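Local coordinates for phosphoribulokinase 1 (Rhodobacter sphaeroides, PDB 1A7J), which catalyses the ATP-dependent phosphorylation of D-ribulose 5-phosphate to D-ribulose 1,5-bisphosphate in the Calvin cycle, at residues E40-A43 against F44-F47; A50-K53 against A54-R58; A65-S68 against H69-E73; A136-S140 against E141-A145. One frame throughout, in Å; residues are numbered along the deposited sequence.

In the fold
All four contacts are local and lie in the P-loop kinase part of the chain. Contacts 1, 2 and 3 follow the chain from the end of strand 36-40, along helix 49-62, to the loop before helix 77-90; contact 4 sits in the loop between strands 127-132 and 150-156. Contact 2 is at the surface, about 24 Å from the chain centre to its own centre, whereas the others are partly buried. Contacts 1 and 3 rest on polar turns, the first bearing catalytic Asp42, the second holding sulfate. Contact 2 joins regular helical bonds to a Met-Leu pair, and contact 4 is hairpin-like. Phe67 of contact 3 packs against Met52 and Glu55, and Tyr72 reaches Val137 and Asn139.

Contact 1. Residues E40-A43 against F44-F47; sequences EGDA and FHRF
Phe44 follows Ala43 closely, its ring carbon CD1 3.9 Å from Ala43 CB, with the ring lying obliquely to the Ala43 backbone. CG lies beside the backbone N (chi1 -69°), which sets the ring next to that methyl group; beyond the two segments, Trp118 meets it edge-to-face. The Phe44 amide reaches back three residues to Gly41, but Phe44 N is 3.4 Å from Gly41 O and the bond is weak. The next bond is firmer and fairly straight: His45 N donates to Asp42 O at 3.1 Å, the donor standing well above the carbonyl plane. These three-residue steps belong with the 3-10 turn that begins at Gly41, where strand 36-40 of the P-loop kinase fold ends and presents Asp42 of the catalytic site. The imidazole of His45 lies alongside the Asp42 side chain, both pointing the same way, with Asp42 CA 4.3 Å above the ring plane, over its centre. Carboxylate and ring planes are nearly perpendicular, 88° apart, and Asp42 OD1 comes no nearer than 3.9 Å, to His45 CE1. The His45 ring also stacks with that of His69, tying this turn to the loop after helix 49-62.

Contact 2. Residues A50-K53 against A54-R58; sequences ADMK and AELDR
Met52 and Leu56, one helical turn apart, meet at a slant on one side of the helix, the Met52 methyl CE lying 3.7 Å from Leu56 CD1. Met52 sends CG away from its backbone N (chi1 171°), and a bend at chi2 carries the thioether alongside, so that CE comes up to Leu56 CD1, which CG touches as well. Leu56 turns the other way, its CG beside its own backbone N, and lays CD1 back along the helix to meet the methionine. Both residues belong to helix 49-62, which follows the strand and loop bearing Asp42, and Phe67 from the loop beyond the helix packs on Leu56 too. A serine in place of this leucine would probably leave the Met52 methyl without its branched partner and open a gap between the helix and Phe67. The main chain beneath them runs in the usual four-residue steps: Leu56 N donates to Met52 O at 2.8 Å, and Glu55 N to Asp51 O at 2.7 Å. Glu55 carries its carboxylate away from the preceding turn. There Glu55 OE2 forms a salt bridge with Arg58 NH1 at 3.0 Å and a second with Arg59, so one oxygen is shared by two guanidinium groups. On the more exposed flank, Ala54 CB rests 3.2 Å from Ala50 O, tucked against the turn before it.

Contact 3. Residues A65-S68 against H69-E73; sequences ATFS and HFSYE. With SO4 (sulfate ion), chain B.
Ser71 returns to Ser68 through two hydrogen bonds that share one acceptor, closing a type I beta turn from Ser68 to Ser71. Ser71 OG donates to Ser68 O at 2.8 Å, only 17° off the carbonyl plane; Ser71 N donates to the same oxygen at 2.9 Å from well above that plane. Ser68 OG, set between its own backbone N and carbonyl carbon (chi1 61°), takes a weak bond from the Phe70 amide. The aromatic contact lies further along: Phe67 and Glu73 run antiparallel alongside one another, Glu73 OE1 coming to the ring edge in its plane, 3.5 Å from Phe67 CD1. Arg59 makes a cation-pi contact with the same ring. Anion binding falls to His69, whose ND1 donates to sulfate O3 at 3.1 Å while its backbone N makes a weak bond to O1; sulfate O2 also lies at the ring edge. A leucine at His69 would probably leave O3 without its ring donor and the sulfate held less firmly. Phe70 packs against Arg187 of the catalytic site; though the sulfate probably came from the crystallisation liquor, the ring and backbone N-H groups of His69 meeting it are consistent with a place that can hold a phosphate-like anion.

Contact 4. Residues A136-S140 against E141-A145; sequences AVVNS and EVNIA
Val137 and Ile144 face each other on the two arms of a short antiparallel, hairpin-like loop between strands 127-132 and 150-156, their CB atoms 4.2 Å apart. A single beta bridge, the non-hydrogen-bonded pair Val138-Asn143, holds the arms in register, flanked by bonds from Ile144 N to Val137 O and from Asn139 N to Val142 O. On one face, Val137 packs against two residues of the other arm, its CG1 branch reaching Val142 CG1 at 4.1 Å while its CB lies against Ile144. Tyr72 packs on Val137, and Leu80 and Phe84 of helix 77-90 meet Ile144. On the other face, Val138 and Asn143 lie side by side, and Val138 CG2 presses close on the Ala145 methyl, 3.4 Å from its CB, a tight fit; the same methyl lies against Ala136 CB and Ala136 O. Back on the Val137 side, Asn139 turns its amide in against Val142, with CG between its backbone N and carbonyl carbon (chi1 83°). This brings ND2 to Val142 O, which already takes the Asn139 backbone N-H; Asn139 ND2 donates to Val142 O at 2.8 Å, with the oxygen only 5° out of the amide plane.

Contact 1. Residues E40-A43 against F44-F47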
# COMPACT_ATOMS: atom_id res chain seq x y z
N GLU A 40 -3.11 4.41 8.45
CA GLU A 40 -3.67 4.59 7.11
C GLU A 40 -2.82 5.60 6.33
O GLU A 40 -2.72 6.76 6.72
CB GLU A 40 -5.09 5.13 7.20
CG GLU A 40 -6.18 4.10 7.35
CD GLU A 40 -7.51 4.63 6.87
OE1 GLU A 40 -8.08 5.51 7.56
OE2 GLU A 40 -7.92 4.27 5.74
N GLY A 41 -2.34 5.20 5.16
CA GLY A 41 -1.40 6.01 4.42
C GLY A 41 -1.94 7.36 4.02
O GLY A 41 -1.17 8.27 3.77
N ASP A 42 -3.25 7.52 4.00
CA ASP A 42 -3.86 8.80 3.65
C ASP A 42 -3.51 9.84 4.70
O ASP A 42 -3.32 11.01 4.39
CB ASP A 42 -5.38 8.68 3.56
CG ASP A 42 -5.82 7.69 2.51
OD1 ASP A 42 -5.75 8.03 1.31
OD2 ASP A 42 -6.25 6.57 2.89
N ALA A 43 -3.36 9.38 5.93
CA ALA A 43 -3.10 10.27 7.04
C ALA A 43 -1.85 11.13 6.90
O ALA A 43 -1.60 11.99 7.74
CB ALA A 43 -3.02 9.47 8.28
N PHE A 44 -1.01 10.84 5.92
CA PHE A 44 0.23 11.61 5.76
C PHE A 44 0.37 12.30 4.42
O PHE A 44 1.48 12.51 3.94
CB PHE A 44 1.46 10.74 6.00
CG PHE A 44 1.61 10.32 7.41
CD1 PHE A 44 0.82 9.31 7.94
CD2 PHE A 44 2.55 10.92 8.23
CE1 PHE A 44 0.96 8.90 9.24
CE2 PHE A 44 2.70 10.52 9.53
CZ PHE A 44 1.90 9.50 10.04
N HIS A 45 -0.77 12.65 3.81
CA HIS A 45 -0.79 13.60 2.71
C HIS A 45 -0.53 14.97 3.29
O HIS A 45 -1.08 15.30 4.33
CB HIS A 45 -2.14 13.59 2.02
CG HIS A 45 -2.38 12.39 1.16
ND1 HIS A 45 -3.63 12.05 0.70
CD2 HIS A 45 -1.53 11.45 0.68
CE1 HIS A 45 -3.55 10.95 -0.03
NE2 HIS A 45 -2.28 10.56 -0.06
N ARG A 46 0.28 15.76 2.61
CA ARG A 46 0.57 17.11 3.05
C ARG A 46 -0.68 18.00 3.06
O ARG A 46 -0.86 18.84 3.96
CB ARG A 46 1.65 17.74 2.16
CG ARG A 46 2.40 18.90 2.80
CD ARG A 46 3.90 18.82 2.53
NE ARG A 46 4.69 18.61 3.76
CZ ARG A 46 5.86 17.98 3.79
NH1 ARG A 46 6.33 17.38 2.70
NH2 ARG A 46 6.55 17.90 4.93
N PHE A 47 -1.57 17.81 2.08
CA PHE A 47 -2.67 18.75 1.88
C PHE A 47 -4.02 18.09 2.01
O PHE A 47 -4.21 16.95 1.58
CB PHE A 47 -2.57 19.42 0.51
CG PHE A 47 -1.27 20.11 0.26
CD1 PHE A 47 -0.88 21.17 1.07
CD2 PHE A 47 -0.43 19.71 -0.78
CE1 PHE A 47 0.32 21.82 0.85
CE2 PHE A 47 0.77 20.35 -1.01
CZ PHE A 47 1.15 21.41 -0.20

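Contact 2. Residues A50-K53 against A54-R58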
# COMPACT_ATOMS: atom_id res chain seq x y z
N ALA A 50 -8.83 21.02 -0.44
CA ALA A 50 -8.79 22.36 -1.03
C ALA A 50 -7.37 22.77 -1.32
O ALA A 50 -7.06 23.16 -2.44
CB ALA A 50 -9.43 23.36 -0.10
N ASP A 51 -6.50 22.56 -0.34
CA ASP A 51 -5.10 22.95 -0.44
C ASP A 51 -4.41 22.30 -1.63
O ASP A 51 -3.60 22.93 -2.33
CB ASP A 51 -4.36 22.59 0.84
CG ASP A 51 -4.62 23.57 1.96
OD1 ASP A 51 -5.40 24.53 1.74
OD2 ASP A 51 -4.05 23.41 3.06
N MET A 52 -4.77 21.05 -1.89
CA MET A 52 -4.12 20.30 -2.94
C MET A 52 -4.70 20.71 -4.28
O MET A 52 -3.96 21.00 -5.22
CB MET A 52 -4.33 18.80 -2.71
CG MET A 52 -3.87 17.92 -3.85
SD MET A 52 -2.27 17.15 -3.60
CE MET A 52 -1.91 16.64 -5.31
N LYS A 53 -6.03 20.83 -4.32
CA LYS A 53 -6.74 21.19 -5.54
C LYS A 53 -6.21 22.55 -5.97
O LYS A 53 -5.98 22.82 -7.15
CB LYS A 53 -8.25 21.27 -5.28
CG LYS A 53 -8.93 19.91 -4.96
CD LYS A 53 -9.01 18.96 -6.18
CE LYS A 53 -9.33 17.50 -5.79
NZ LYS A 53 -10.80 17.23 -5.59
N ALA A 54 -5.80 23.31 -4.95
CA ALA A 54 -5.23 24.63 -5.15
C ALA A 54 -3.77 24.50 -5.52
O ALA A 54 -3.31 25.17 -6.46
CB ALA A 54 -5.38 25.43 -3.87
N GLU A 55 -3.07 23.58 -4.86
CA GLU A 55 -1.66 23.36 -5.14
C GLU A 55 -1.44 22.95 -6.58
O GLU A 55 -0.44 23.30 -7.18
CB GLU A 55 -1.10 22.30 -4.21
CG GLU A 55 0.38 22.07 -4.40
CD GLU A 55 1.23 23.22 -3.93
OE1 GLU A 55 0.69 24.12 -3.26
OE2 GLU A 55 2.44 23.22 -4.18
N LEU A 56 -2.48 22.36 -7.19
CA LEU A 56 -2.40 21.88 -8.56
C LEU A 56 -2.69 22.92 -9.62
O LEU A 56 -2.37 22.69 -10.79
CB LEU A 56 -3.36 20.71 -8.75
CG LEU A 56 -2.78 19.38 -8.28
CD1 LEU A 56 -3.90 18.45 -7.85
CD2 LEU A 56 -1.92 18.80 -9.40
N ASP A 57 -3.40 23.98 -9.26
CA ASP A 57 -3.67 25.05 -10.21
C ASP A 57 -2.55 26.09 -10.27
O ASP A 57 -2.39 26.73 -11.31
CB ASP A 57 -5.00 25.74 -9.89
CG ASP A 57 -6.19 24.94 -10.37
OD1 ASP A 57 -6.49 25.01 -11.60
OD2 ASP A 57 -6.79 24.21 -9.52
N ARG A 58 -1.78 26.21 -9.18
CA ARG A 58 -0.54 27.02 -9.15
C ARG A 58 0.48 26.37 -10.07
O ARG A 58 1.20 27.06 -10.79
CB ARG A 58 0.11 27.04 -7.76
CG ARG A 58 -0.77 27.47 -6.61
CD ARG A 58 -0.15 27.05 -5.28
NE ARG A 58 1.09 27.77 -4.98
CZ ARG A 58 2.31 27.22 -5.01
NH1 ARG A 58 2.47 25.96 -5.36
NH2 ARG A 58 3.38 27.95 -4.68

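Contact 3. Residues A65-S68 against H69-E73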
# COMPACT_ATOMS: atom_id res chain seq x y z
N ALA A 65 2.72 19.88 -15.16
CA ALA A 65 1.79 18.76 -15.18
C ALA A 65 2.47 17.51 -14.62
O ALA A 65 2.51 16.46 -15.28
CB ALA A 65 1.28 18.53 -16.60
N THR A 66 3.06 17.63 -13.43
CA THR A 66 3.74 16.51 -12.80
C THR A 66 3.46 16.32 -11.32
O THR A 66 4.02 15.42 -10.69
CB THR A 66 5.27 16.60 -12.95
OG1 THR A 66 5.79 17.56 -12.02
CG2 THR A 66 5.65 16.98 -14.39
N PHE A 67 2.68 17.22 -10.73
CA PHE A 67 2.33 17.07 -9.32
C PHE A 67 1.09 16.17 -9.12
O PHE A 67 0.08 16.31 -9.83
CB PHE A 67 2.09 18.43 -8.69
CG PHE A 67 2.00 18.39 -7.20
CD1 PHE A 67 3.09 17.98 -6.45
CD2 PHE A 67 0.81 18.70 -6.56
CE1 PHE A 67 3.00 17.88 -5.09
CE2 PHE A 67 0.70 18.60 -5.20
CZ PHE A 67 1.79 18.18 -4.46
N SER A 68 1.19 15.23 -8.17
CA SER A 68 0.07 14.38 -7.79
C SER A 68 0.31 13.77 -6.44
O SER A 68 1.42 13.85 -5.92
CB SER A 68 -0.13 13.25 -8.80
OG SER A 68 1.01 12.41 -8.87
N HIS A 69 -0.67 13.01 -5.98
CA HIS A 69 -0.63 12.30 -4.69
C HIS A 69 0.48 11.26 -4.57
O HIS A 69 0.63 10.65 -3.52
CB HIS A 69 -1.96 11.61 -4.44
CG HIS A 69 -2.93 12.44 -3.67
ND1 HIS A 69 -4.23 12.64 -4.08
CD2 HIS A 69 -2.77 13.16 -2.53
CE1 HIS A 69 -4.83 13.46 -3.23
NE2 HIS A 69 -3.97 13.79 -2.29
N PHE A 70 1.13 10.97 -5.68
CA PHE A 70 2.24 10.04 -5.74
C PHE A 70 3.56 10.74 -5.41
O PHE A 70 4.48 10.11 -4.87
CB PHE A 70 2.33 9.43 -7.15
CG PHE A 70 1.27 8.38 -7.44
CD1 PHE A 70 0.69 7.63 -6.41
CD2 PHE A 70 0.92 8.09 -8.76
CE1 PHE A 70 -0.21 6.61 -6.69
CE2 PHE A 70 0.02 7.06 -9.05
CZ PHE A 70 -0.54 6.32 -8.01
N SER A 71 3.70 12.01 -5.80
CA SER A 71 4.95 12.72 -5.56
C SER A 71 5.24 12.76 -4.06
O SER A 71 4.30 12.79 -3.26
CB SER A 71 4.86 14.16 -6.09
OG SER A 71 3.92 14.28 -7.13
N TYR A 72 6.52 12.79 -3.70
CA TYR A 72 6.95 12.96 -2.30
C TYR A 72 6.54 14.30 -1.70
O TYR A 72 6.37 14.42 -0.48
CB TYR A 72 8.47 12.85 -2.20
CG TYR A 72 9.09 11.61 -2.80
CD1 TYR A 72 8.61 10.36 -2.49
CD2 TYR A 72 10.25 11.69 -3.55
CE1 TYR A 72 9.26 9.21 -2.92
CE2 TYR A 72 10.91 10.56 -3.98
CZ TYR A 72 10.41 9.32 -3.67
OH TYR A 72 11.05 8.17 -4.10
N GLU A 73 6.48 15.34 -2.53
CA GLU A 73 6.20 16.69 -2.05
C GLU A 73 4.78 16.77 -1.54
O GLU A 73 4.44 17.67 -0.79
CB GLU A 73 6.36 17.74 -3.15
CG GLU A 73 7.60 17.61 -3.99
CD GLU A 73 7.33 16.82 -5.26
OE1 GLU A 73 6.51 17.26 -6.09
OE2 GLU A 73 7.92 15.72 -5.39
S SO4 B . -4.62 12.25 -7.70
O1 SO4 B . -3.65 13.30 -7.60
O2 SO4 B . -4.02 10.99 -7.37
O3 SO4 B . -5.69 12.52 -6.78
O4 SO4 B . -5.14 12.20 -9.02

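Contact 4. Residues A136-S140 against E141-A145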
# COMPACT_ATOMS: atom_id res chain seq x y z
N ALA A 136 7.73 1.98 1.64
CA ALA A 136 9.08 1.53 1.37
C ALA A 136 9.84 2.61 0.58
O ALA A 136 10.87 2.34 -0.06
CB ALA A 136 9.05 0.23 0.63
N VAL A 137 9.43 3.86 0.76
CA VAL A 137 10.15 4.94 0.10
C VAL A 137 11.60 4.95 0.52
O VAL A 137 11.93 4.96 1.72
CB VAL A 137 9.57 6.28 0.44
CG1 VAL A 137 10.34 7.33 -0.27
CG2 VAL A 137 8.15 6.35 0.02
N VAL A 138 12.49 4.92 -0.45
CA VAL A 138 13.85 5.35 -0.20
C VAL A 138 14.16 6.46 -1.18
O VAL A 138 13.93 6.34 -2.38
CB VAL A 138 14.86 4.23 -0.38
CG1 VAL A 138 16.17 4.60 0.27
CG2 VAL A 138 14.34 2.96 0.22
N ASN A 139 14.52 7.60 -0.62
CA ASN A 139 14.89 8.73 -1.43
C ASN A 139 15.92 9.60 -0.73
O ASN A 139 16.47 9.21 0.29
CB ASN A 139 13.64 9.51 -1.83
CG ASN A 139 13.18 10.46 -0.79
OD1 ASN A 139 12.49 11.42 -1.10
ND2 ASN A 139 13.43 10.14 0.46
N SER A 140 16.27 10.71 -1.35
CA SER A 140 17.50 11.40 -1.00
C SER A 140 17.41 12.05 0.39
O SER A 140 18.41 12.19 1.06
CB SER A 140 17.82 12.44 -2.09
OG SER A 140 17.19 12.09 -3.32
N GLU A 141 16.20 12.27 0.87
CA GLU A 141 15.98 12.87 2.18
C GLU A 141 15.57 11.85 3.26
O GLU A 141 15.95 11.96 4.43
CB GLU A 141 14.90 13.94 2.09
CG GLU A 141 15.14 14.99 1.02
CD GLU A 141 13.87 15.32 0.26
OE1 GLU A 141 13.02 16.07 0.82
OE2 GLU A 141 13.69 14.79 -0.86
N VAL A 142 14.79 10.86 2.86
CA VAL A 142 14.12 9.98 3.80
C VAL A 142 14.36 8.53 3.41
O VAL A 142 14.52 8.23 2.24
CB VAL A 142 12.62 10.32 3.80
CG1 VAL A 142 11.81 9.28 3.07
CG2 VAL A 142 12.18 10.49 5.18
N ASN A 143 14.58 7.67 4.40
CA ASN A 143 14.69 6.23 4.14
C ASN A 143 13.66 5.50 4.96
O ASN A 143 13.96 5.07 6.05
CB ASN A 143 16.07 5.68 4.48
CG ASN A 143 16.18 4.18 4.26
OD1 ASN A 143 15.18 3.51 4.12
ND2 ASN A 143 17.40 3.67 4.13
N ILE A 144 12.51 5.23 4.34
CA ILE A 144 11.39 4.58 5.00
C ILE A 144 11.41 3.06 4.82
O ILE A 144 10.93 2.33 5.69
CB ILE A 144 10.05 5.16 4.49
CG1 ILE A 144 10.01 6.67 4.76
CG2 ILE A 144 8.86 4.47 5.19
CD1 ILE A 144 8.63 7.27 4.78
N ALA A 145 12.04 2.55 3.77
CA ALA A 145 12.17 1.10 3.64
C ALA A 145 13.00 0.51 4.78
O ALA A 145 12.60 -0.45 5.44
CB ALA A 145 12.78 0.73 2.30